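Local coordinates for protein monomethylamine methyltransferase MtmB1 (Methanosarcina barkeri, PDB 1NTH) that catalyses transfer of the methyl group of monomethylamine to the corrinoid cofactor of its partner protein MtmC, a step of methanogenesis from methylamine, at residues A[428-432]-A[433-437]; A[141-144]-A[145-149]; A[37-40]-A[41-44]; A[28-31]-A[32-36]. One frame throughout, in Å; residues are numbered along the deposited sequence.

Contact 1. Residues A[428-432]-A[433-437]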
loop_
_atom_site.group_PDB
_atom_site.type_symbol
_atom_site.label_atom_id
_atom_site.label_comp_id
_atom_site.label_asym_id
_atom_site.label_seq_id
_atom_site.Cartn_x
_atom_site.Cartn_y
_atom_site.Cartn_z
ATOM N N CYS A 428 -3.425 39.364 -13.769
ATOM C CA CYS A 428 -4.720 39.073 -14.381
ATOM C C CYS A 428 -5.586 38.086 -13.603
ATOM O O CYS A 428 -6.625 37.638 -14.091
ATOM C CB CYS A 428 -4.534 38.597 -15.823
ATOM S SG CYS A 428 -3.524 37.123 -16.023
ATOM N N TYR A 429 -5.152 37.756 -12.392
ATOM C CA TYR A 429 -5.896 36.862 -11.508
ATOM C C TYR A 429 -5.909 37.457 -10.110
ATOM O O TYR A 429 -5.018 38.225 -9.743
ATOM C CB TYR A 429 -5.226 35.484 -11.394
ATOM C CG TYR A 429 -5.770 34.404 -12.301
ATOM C CD1 TYR A 429 -5.570 34.459 -13.677
ATOM C CD2 TYR A 429 -6.457 33.306 -11.774
ATOM C CE1 TYR A 429 -6.033 33.449 -14.513
ATOM C CE2 TYR A 429 -6.928 32.288 -12.603
ATOM C CZ TYR A 429 -6.710 32.367 -13.971
ATOM O OH TYR A 429 -7.148 31.363 -14.802
ATOM N N ASP A 430 -6.932 37.109 -9.341
ATOM C CA ASP A 430 -7.012 37.519 -7.947
ATOM C C ASP A 430 -6.331 36.322 -7.289
ATOM O O ASP A 430 -6.941 35.266 -7.123
ATOM C CB ASP A 430 -8.467 37.679 -7.508
ATOM C CG ASP A 430 -9.143 38.867 -8.177
ATOM O OD1 ASP A 430 -8.556 39.972 -8.163
ATOM O OD2 ASP A 430 -10.257 38.705 -8.714
ATOM N N VAL A 431 -5.057 36.484 -6.949
ATOM C CA VAL A 431 -4.262 35.407 -6.360
ATOM C C VAL A 431 -4.857 34.708 -5.141
ATOM O O VAL A 431 -4.752 33.488 -5.014
ATOM C CB VAL A 431 -2.848 35.910 -5.988
ATOM C CG1 VAL A 431 -2.032 34.779 -5.378
ATOM C CG2 VAL A 431 -2.152 36.454 -7.226
ATOM N N LYS A 432 -5.476 35.469 -4.248
ATOM C CA LYS A 432 -6.053 34.891 -3.039
ATOM C C LYS A 432 -7.124 33.833 -3.287
ATOM O O LYS A 432 -7.158 32.807 -2.605
ATOM C CB LYS A 432 -6.600 36.006 -2.144
ATOM C CG LYS A 432 -5.502 36.787 -1.432
ATOM C CD LYS A 432 -6.035 37.965 -0.629
ATOM C CE LYS A 432 -6.435 39.124 -1.529
ATOM N NZ LYS A 432 -6.764 40.349 -0.743
ATOM N N THR A 433 -7.990 34.069 -4.265
ATOM C CA THR A 433 -9.058 33.124 -4.575
ATOM C C THR A 433 -8.779 32.325 -5.845
ATOM O O THR A 433 -9.571 31.467 -6.237
ATOM C CB THR A 433 -10.399 33.853 -4.738
ATOM O OG1 THR A 433 -10.264 34.875 -5.734
ATOM C CG2 THR A 433 -10.822 34.483 -3.416
ATOM N N VAL A 434 -7.646 32.613 -6.476
ATOM C CA VAL A 434 -7.242 31.939 -7.706
ATOM C C VAL A 434 -8.339 32.013 -8.764
ATOM O O VAL A 434 -8.748 31.001 -9.329
ATOM C CB VAL A 434 -6.880 30.456 -7.444
ATOM C CG1 VAL A 434 -6.165 29.871 -8.659
ATOM C CG2 VAL A 434 -6.002 30.346 -6.212
ATOM N N THR A 435 -8.816 33.225 -9.027
ATOM C CA THR A 435 -9.852 33.435 -10.029
ATOM C C THR A 435 -9.441 34.563 -10.974
ATOM O O THR A 435 -8.827 35.545 -10.553
ATOM C CB THR A 435 -11.200 33.786 -9.372
ATOM O OG1 THR A 435 -11.024 34.890 -8.480
ATOM C CG2 THR A 435 -11.733 32.594 -8.591
ATOM N N PRO A 436 -9.766 34.430 -12.269
ATOM C CA PRO A 436 -9.407 35.466 -13.241
ATOM C C PRO A 436 -10.140 36.782 -13.003
ATOM O O PRO A 436 -11.242 36.801 -12.452
ATOM C CB PRO A 436 -9.784 34.829 -14.576
ATOM C CG PRO A 436 -10.952 33.969 -14.213
ATOM C CD PRO A 436 -10.479 33.321 -12.927
ATOM N N THR A 437 -9.514 37.877 -13.415
ATOM C CA THR A 437 -10.106 39.203 -13.269
ATOM C C THR A 437 -11.176 39.378 -14.338
ATOM O O THR A 437 -11.213 38.634 -15.318
ATOM C CB THR A 437 -9.057 40.319 -13.460
ATOM O OG1 THR A 437 -8.438 40.178 -14.746
ATOM C CG2 THR A 437 -7.991 40.247 -12.376
HETATM O O HOH W 1 -11.759 37.092 -9.670
#
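A two-stranded antiparallel hairpin with a beta bulge at its turn sets Tyr429 and Asp430 against Thr435 and Pro436. Its register is fixed by Asp430 N, which donates to Thr435 O across 2.7 Å in an almost straight bond (174° at the hydrogen). Towards the turn, Asp430 O faces three amides, all in weak bonds: Val434 N at 2.8 Å, with a bent geometry, Thr435 N at 3.4 Å, weak through its length, and Thr433 N. Val434, the first bulge residue, has a positive phi of 54°, as position 1 of a G1 bulge does. At the open end Thr437 N makes a 3.0 Å hydrogen bond to Cys428 O, while Thr437, at the N-cap of helix 438-454, bonds through OG1 to Tyr440 N.

The Tyr429 ring receives Pro436 on one face: Pro436 CB stands 4.1 Å from the ring centroid, close to the normal, a CH-pi contact, and Pro436 CD lies 3.7 Å from Tyr429 CE2. Val434 C meets the edge of the same ring in plane. Phe425 and Met381 add further contacts to this tyrosine.

Asp430 and Thr435 put their side chains on the same face of the hairpin. With chi1 at 53°, Thr435 OG1 sits between its own N and carbonyl carbon, where it forms a 2.8 Å hydrogen bond with Thr433 OG1. A water joins Thr435 OG1 to Pro436 O, and Arg4 of a second subunit packs on Thr435. Two successive residues, Val434 and Thr435, opposed to the single Asp430 are the signature of a G1 beta bulge closing a beta hairpin.

Contact 2. Residues A[141-144]-A[145-149]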
loop_
_atom_site.group_PDB
_atom_site.type_symbol
_atom_site.label_atom_id
_atom_site.label_comp_id
_atom_site.label_asym_id
_atom_site.label_seq_id
_atom_site.Cartn_x
_atom_site.Cartn_y
_atom_site.Cartn_z
ATOM N N MET A 141 1.965 27.005 -5.936
ATOM C CA MET A 141 0.721 26.257 -5.795
ATOM C C MET A 141 -0.478 26.981 -6.413
ATOM O O MET A 141 -1.232 26.385 -7.177
ATOM C CB MET A 141 0.464 25.910 -4.324
ATOM C CG MET A 141 1.349 24.766 -3.836
ATOM S SD MET A 141 0.903 24.128 -2.207
ATOM C CE MET A 141 -0.715 23.489 -2.541
ATOM N N PRO A 142 -0.662 28.279 -6.107
ATOM C CA PRO A 142 -1.797 29.009 -6.684
ATOM C C PRO A 142 -1.825 28.945 -8.212
ATOM O O PRO A 142 -2.873 28.723 -8.812
ATOM C CB PRO A 142 -1.582 30.433 -6.177
ATOM C CG PRO A 142 -0.960 30.210 -4.843
ATOM C CD PRO A 142 0.040 29.107 -5.112
ATOM N N VAL A 143 -0.674 29.151 -8.844
ATOM C CA VAL A 143 -0.614 29.107 -10.298
ATOM C C VAL A 143 -1.085 27.760 -10.835
ATOM O O VAL A 143 -1.878 27.701 -11.773
ATOM C CB VAL A 143 0.815 29.384 -10.812
ATOM C CG1 VAL A 143 0.916 29.048 -12.291
ATOM C CG2 VAL A 143 1.163 30.855 -10.590
ATOM N N HIS A 144 -0.605 26.671 -10.249
ATOM C CA HIS A 144 -1.031 25.371 -10.738
ATOM C C HIS A 144 -2.489 25.107 -10.399
ATOM O O HIS A 144 -3.194 24.428 -11.149
ATOM C CB HIS A 144 -0.123 24.266 -10.201
ATOM C CG HIS A 144 1.239 24.272 -10.822
ATOM N ND1 HIS A 144 2.256 25.087 -10.375
ATOM C CD2 HIS A 144 1.726 23.618 -11.902
ATOM C CE1 HIS A 144 3.313 24.935 -11.156
ATOM N NE2 HIS A 144 3.017 24.051 -12.090
ATOM N N MET A 145 -2.953 25.660 -9.284
ATOM C CA MET A 145 -4.348 25.484 -8.904
ATOM C C MET A 145 -5.251 26.107 -9.962
ATOM O O MET A 145 -6.369 25.644 -10.179
ATOM C CB MET A 145 -4.624 26.107 -7.530
ATOM C CG MET A 145 -5.773 25.436 -6.789
ATOM S SD MET A 145 -6.181 26.192 -5.203
ATOM C CE MET A 145 -4.605 26.126 -4.357
ATOM N N SER A 146 -4.774 27.160 -10.622
ATOM C CA SER A 146 -5.588 27.820 -11.636
ATOM C C SER A 146 -5.914 26.890 -12.800
ATOM O O SER A 146 -6.841 27.151 -13.565
ATOM C CB SER A 146 -4.911 29.102 -12.148
ATOM O OG SER A 146 -3.858 28.832 -13.058
ATOM N N TYR A 147 -5.154 25.805 -12.937
ATOM C CA TYR A 147 -5.415 24.840 -13.997
ATOM C C TYR A 147 -6.296 23.720 -13.464
ATOM O O TYR A 147 -7.242 23.298 -14.131
ATOM C CB TYR A 147 -4.115 24.243 -14.540
ATOM C CG TYR A 147 -3.215 25.261 -15.190
ATOM C CD1 TYR A 147 -2.329 26.018 -14.430
ATOM C CD2 TYR A 147 -3.256 25.474 -16.569
ATOM C CE1 TYR A 147 -1.500 26.964 -15.024
ATOM C CE2 TYR A 147 -2.433 26.420 -17.175
ATOM C CZ TYR A 147 -1.557 27.158 -16.397
ATOM O OH TYR A 147 -0.713 28.071 -16.987
ATOM N N ALA A 148 -5.991 23.252 -12.255
ATOM C CA ALA A 148 -6.767 22.171 -11.649
ATOM C C ALA A 148 -8.213 22.592 -11.416
ATOM O O ALA A 148 -9.115 21.763 -11.455
ATOM C CB ALA A 148 -6.132 21.737 -10.332
ATOM N N LEU A 149 -8.427 23.884 -11.179
ATOM C CA LEU A 149 -9.775 24.401 -10.949
ATOM C C LEU A 149 -10.616 24.446 -12.225
ATOM O O LEU A 149 -11.833 24.615 -12.163
ATOM C CB LEU A 149 -9.703 25.799 -10.325
ATOM C CG LEU A 149 -9.256 25.849 -8.859
ATOM C CD1 LEU A 149 -8.963 27.286 -8.450
ATOM C CD2 LEU A 149 -10.339 25.237 -7.974
#
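Tyr147 lies against the carbonyl groups of Val143 and His144, one turn back in helix 140-148. This helix belongs to the TIM barrel, on the crossover between the parallel strands 125-128 and 155-156. From the backbone outward, Tyr147 CB is 3.5 Å from His144 O. The ring then turns its edge to the preceding turn: CD1 comes within 3.2 Å of Val143 O, and CE1 lies 3.4 Å from that same oxygen, with Val143 CG1 as its apolar neighbour at 4.2 Å. A chi1 of -63° sets CG beside the backbone N, and a chi2 of 85° turns the ring edge to the carbonyls. Around the ring, Pro130, Thr378 and Ile156 supply further packing.

His144 O accepts two amides from different directions. Ala148 N approaches in the carbonyl plane at 3.2 Å, whereas Tyr147 N, at 3.0 Å, stands well above that plane. The first bond is an i to i+4 link and the second an i to i+3 link, so this one oxygen is held by two amides. His144 itself points away from this pairing: its ND1 bonds to Phe140 O and its NE2 to Gly159 N.

Elsewhere on the helix, Met145 CB rests 3.4 Å from Met141 O, the acceptor of Met145 N. Leu186 of a third subunit packs on Met141, and Arg165 of that subunit packs on Met145. Ser146 folds its hydroxyl back, chi1 77°, between its own N and carbonyl carbon. Ser146 OG thereby donates to Val143 O at 2.6 Å, and Ser146 OG is also hydrogen-bonded to Gly380 N.

Contact 3. Residues A[37-40]-A[41-44]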
loop_
_atom_site.group_PDB
_atom_site.type_symbol
_atom_site.label_atom_id
_atom_site.label_comp_id
_atom_site.label_asym_id
_atom_site.label_seq_id
_atom_site.Cartn_x
_atom_site.Cartn_y
_atom_site.Cartn_z
ATOM N N MET A 37 16.535 16.859 -47.634
ATOM C CA MET A 37 16.403 17.441 -48.966
ATOM C C MET A 37 16.211 16.341 -50.008
ATOM O O MET A 37 15.363 16.445 -50.893
ATOM C CB MET A 37 17.665 18.244 -49.288
ATOM C CG MET A 37 17.639 18.921 -50.642
ATOM S SD MET A 37 19.146 19.861 -50.938
ATOM C CE MET A 37 18.642 21.486 -50.405
ATOM N N GLU A 38 17.016 15.292 -49.892
ATOM C CA GLU A 38 16.961 14.156 -50.802
ATOM C C GLU A 38 15.604 13.455 -50.756
ATOM O O GLU A 38 14.992 13.182 -51.788
ATOM C CB GLU A 38 18.067 13.158 -50.443
ATOM C CG GLU A 38 17.994 11.839 -51.190
ATOM C CD GLU A 38 19.059 10.853 -50.741
ATOM O OE1 GLU A 38 19.698 11.092 -49.694
ATOM O OE2 GLU A 38 19.251 9.831 -51.434
ATOM N N LEU A 39 15.132 13.169 -49.548
ATOM C CA LEU A 39 13.857 12.486 -49.384
ATOM C C LEU A 39 12.665 13.328 -49.826
ATOM O O LEU A 39 11.695 12.797 -50.376
ATOM C CB LEU A 39 13.700 12.040 -47.930
ATOM C CG LEU A 39 14.773 11.033 -47.504
ATOM C CD1 LEU A 39 14.641 10.726 -46.018
ATOM C CD2 LEU A 39 14.642 9.761 -48.329
ATOM N N LYS A 40 12.725 14.638 -49.602
ATOM C CA LYS A 40 11.627 15.500 -50.019
ATOM C C LYS A 40 11.445 15.412 -51.531
ATOM O O LYS A 40 10.330 15.268 -52.027
ATOM C CB LYS A 40 11.884 16.959 -49.636
ATOM C CG LYS A 40 10.793 17.893 -50.151
ATOM C CD LYS A 40 11.099 19.354 -49.899
ATOM C CE LYS A 40 10.003 20.234 -50.478
ATOM N NZ LYS A 40 10.266 21.679 -50.253
ATOM N N GLN A 41 12.550 15.491 -52.264
ATOM C CA GLN A 41 12.484 15.434 -53.719
ATOM C C GLN A 41 12.181 14.031 -54.239
ATOM O O GLN A 41 11.358 13.865 -55.138
ATOM C CB GLN A 41 13.796 15.957 -54.319
ATOM C CG GLN A 41 13.817 16.044 -55.846
ATOM C CD GLN A 41 12.627 16.792 -56.430
ATOM O OE1 GLN A 41 12.099 17.729 -55.826
ATOM N NE2 GLN A 41 12.212 16.386 -57.624
ATOM N N LYS A 42 12.834 13.021 -53.674
ATOM C CA LYS A 42 12.605 11.650 -54.109
ATOM C C LYS A 42 11.150 11.221 -53.963
ATOM O O LYS A 42 10.626 10.508 -54.818
ATOM C CB LYS A 42 13.488 10.699 -53.293
ATOM C CG LYS A 42 13.110 9.226 -53.399
ATOM C CD LYS A 42 13.896 8.375 -52.408
ATOM C CE LYS A 42 13.434 6.925 -52.435
ATOM N NZ LYS A 42 14.201 6.070 -51.488
ATOM N N TYR A 43 10.491 11.661 -52.896
ATOM C CA TYR A 43 9.089 11.307 -52.690
ATOM C C TYR A 43 8.140 12.390 -53.192
ATOM O O TYR A 43 6.923 12.252 -53.090
ATOM C CB TYR A 43 8.817 11.019 -51.209
ATOM C CG TYR A 43 9.375 9.696 -50.744
ATOM C CD1 TYR A 43 10.605 9.623 -50.092
ATOM C CD2 TYR A 43 8.684 8.510 -50.981
ATOM C CE1 TYR A 43 11.132 8.396 -49.686
ATOM C CE2 TYR A 43 9.200 7.281 -50.583
ATOM C CZ TYR A 43 10.422 7.232 -49.936
ATOM O OH TYR A 43 10.929 6.018 -49.535
ATOM N N GLY A 44 8.704 13.463 -53.737
ATOM C CA GLY A 44 7.893 14.552 -54.258
ATOM C C GLY A 44 6.917 15.139 -53.258
ATOM O O GLY A 44 5.768 15.424 -53.595
#
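Glu38 O accepts the amide of Lys42 at 2.9 Å from Lys42 N, the shortest polar bond between 37-40 and 41-44, and Lys42 CB closes in on the same oxygen. One residue on, Leu39 O takes Tyr43 N at 3.0 Å. Tyr43 CD1 lies 3.4 Å from Leu39 O, which sits at the ring edge and in the ring plane, so this carbonyl has an amide and an aromatic edge beside it.

The side chains of Leu39 and Tyr43 run side by side. Matching chi1 values (-63° and -74°) point both chains the same way, with Leu39 CD2 4.0 Å from Tyr43 CE1. Helix 56-73 covers this pair: Met69 lies on Leu39 and Ala65 on Tyr43.

These bonds form the last turn of helix 24-42, which closes in a Schellman motif. Gly44 leaves the helix with a positive phi of 55°, and Gly44 N bonds to Gln41 O at 3.0 Å.

The polar ends are anchored by helix 56-73 as well. Lys42, extended beyond CG, makes a salt bridge from NZ to Glu68 OE1, and Tyr43 OH bonds to that same oxygen, while Lys61 NZ hydrogen-bonds to Tyr43 O. Glu38 is paired instead with Lys35; its OE2 stays 6.3 Å from Lys42 NZ, too far for a direct ion pair.

Contact 4. Residues A[28-31]-A[32-36]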
loop_
_atom_site.group_PDB
_atom_site.type_symbol
_atom_site.label_atom_id
_atom_site.label_comp_id
_atom_site.label_asym_id
_atom_site.label_seq_id
_atom_site.Cartn_x
_atom_site.Cartn_y
_atom_site.Cartn_z
ATOM N N ASP A 28 24.785 18.317 -38.275
ATOM C CA ASP A 28 23.843 19.422 -38.433
ATOM C C ASP A 28 23.868 20.157 -39.762
ATOM O O ASP A 28 22.825 20.557 -40.272
ATOM C CB ASP A 28 24.056 20.481 -37.351
ATOM C CG ASP A 28 23.996 19.917 -35.953
ATOM O OD1 ASP A 28 23.271 18.922 -35.740
ATOM O OD2 ASP A 28 24.665 20.489 -35.066
ATOM N N LEU A 29 25.064 20.351 -40.305
ATOM C CA LEU A 29 25.221 21.104 -41.542
ATOM C C LEU A 29 25.371 20.278 -42.811
ATOM O O LEU A 29 25.500 20.841 -43.903
ATOM C CB LEU A 29 26.420 22.045 -41.401
ATOM C CG LEU A 29 26.460 22.871 -40.110
ATOM C CD1 LEU A 29 27.710 23.742 -40.103
ATOM C CD2 LEU A 29 25.205 23.725 -39.994
ATOM N N MET A 30 25.346 18.955 -42.683
ATOM C CA MET A 30 25.496 18.099 -43.848
ATOM C C MET A 30 24.596 16.864 -43.879
ATOM O O MET A 30 23.675 16.790 -44.684
ATOM C CB MET A 30 26.963 17.673 -43.991
ATOM C CG MET A 30 27.232 16.718 -45.144
ATOM S SD MET A 30 28.993 16.371 -45.365
ATOM C CE MET A 30 29.273 15.203 -44.021
ATOM N N LYS A 31 24.850 15.899 -43.001
ATOM C CA LYS A 31 24.068 14.670 -43.003
ATOM C C LYS A 31 22.553 14.855 -42.905
ATOM O O LYS A 31 21.807 14.326 -43.731
ATOM C CB LYS A 31 24.565 13.734 -41.898
ATOM C CG LYS A 31 25.981 13.220 -42.152
ATOM C CD LYS A 31 26.444 12.262 -41.072
ATOM C CE LYS A 31 27.874 11.801 -41.320
ATOM N NZ LYS A 31 28.003 11.066 -42.607
ATOM N N ILE A 32 22.098 15.610 -41.913
ATOM C CA ILE A 32 20.665 15.835 -41.744
ATOM C C ILE A 32 20.035 16.636 -42.884
ATOM O O ILE A 32 19.091 16.173 -43.520
ATOM C CB ILE A 32 20.371 16.532 -40.394
ATOM C CG1 ILE A 32 20.688 15.573 -39.242
ATOM C CG2 ILE A 32 18.914 16.978 -40.329
ATOM C CD1 ILE A 32 19.864 14.302 -39.257
ATOM N N PRO A 33 20.548 17.846 -43.166
ATOM C CA PRO A 33 19.945 18.617 -44.259
ATOM C C PRO A 33 19.992 17.920 -45.622
ATOM O O PRO A 33 19.057 18.037 -46.409
ATOM C CB PRO A 33 20.724 19.935 -44.229
ATOM C CG PRO A 33 22.054 19.538 -43.664
ATOM C CD PRO A 33 21.662 18.588 -42.551
ATOM N N MET A 34 21.069 17.191 -45.903
ATOM C CA MET A 34 21.176 16.487 -47.178
ATOM C C MET A 34 20.107 15.407 -47.317
ATOM O O MET A 34 19.439 15.308 -48.346
ATOM C CB MET A 34 22.555 15.837 -47.331
ATOM C CG MET A 34 23.651 16.777 -47.813
ATOM S SD MET A 34 25.229 15.917 -47.946
ATOM C CE MET A 34 24.997 14.975 -49.442
ATOM N N LYS A 35 19.943 14.593 -46.278
ATOM C CA LYS A 35 18.959 13.522 -46.343
ATOM C C LYS A 35 17.523 14.033 -46.413
ATOM O O LYS A 35 16.701 13.487 -47.151
ATOM C CB LYS A 35 19.117 12.581 -45.148
ATOM C CG LYS A 35 18.251 11.332 -45.240
ATOM C CD LYS A 35 18.576 10.513 -46.480
ATOM C CE LYS A 35 19.990 9.968 -46.430
ATOM N NZ LYS A 35 20.291 9.128 -47.619
ATOM N N ALA A 36 17.215 15.077 -45.653
ATOM C CA ALA A 36 15.861 15.624 -45.664
ATOM C C ALA A 36 15.555 16.172 -47.055
ATOM O O ALA A 36 14.467 15.970 -47.593
ATOM C CB ALA A 36 15.729 16.724 -44.624
#
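Met30 and Met34, a turn apart, touch through both backbone and side chain. Among the hydrogen bonds, Met34 N reaches Met30 O at 2.9 Å, and Lys35 N reaches Lys31 O at 3.2 Å with an angle of 162° at the hydrogen. Pro33 has no amide hydrogen to offer the preceding turn. In its place the ring carbons meet carbonyls: Pro33 CD stands 3.2 Å from Asp28 O, and Pro33 CG is 3.3 Å from Met30 O.

The two methionine chains lie alongside each other, pointing the same way, with Met30 CG 3.5 Å from Met34 SD. Met34 CG, beside its backbone N (chi1 -82°), also closes to 3.1 Å of Met30 O, a tight approach.

Beyond the two segments, Asp28 OD1 forms a salt bridge with Lys237 NZ, while Ile32 and the Lys35 chain pack on Met69 of helix 56-73. The wider pi-type turn at 28-31, with Met30 at a phi of -140°, followed by Pro33, marks a proline-associated kink within the long helix 24-42.

Overall arrangement
The four contacts form two clusters on opposite sides of the chain's centre. Contacts 1 and 2, centred 10 Å apart, touch directly although distant in sequence: Val434 CG1 of the hairpin lies 3.5 Å from Pro142 O of the helix, and Tyr429 CE2 is 3.8 Å from Ser146 CB. Both reach the third subunit, so this cluster lies near a subunit interface. Contacts 4 and 3 are successive portions of helix 24-42, centred 13 Å apart; the kink precedes the C-terminal turn, and helix 56-73 packs against both. Centres of contacts 1 and 3 are 52 Å apart, and the nearest atoms of contacts 2 and 4 about 32 Å.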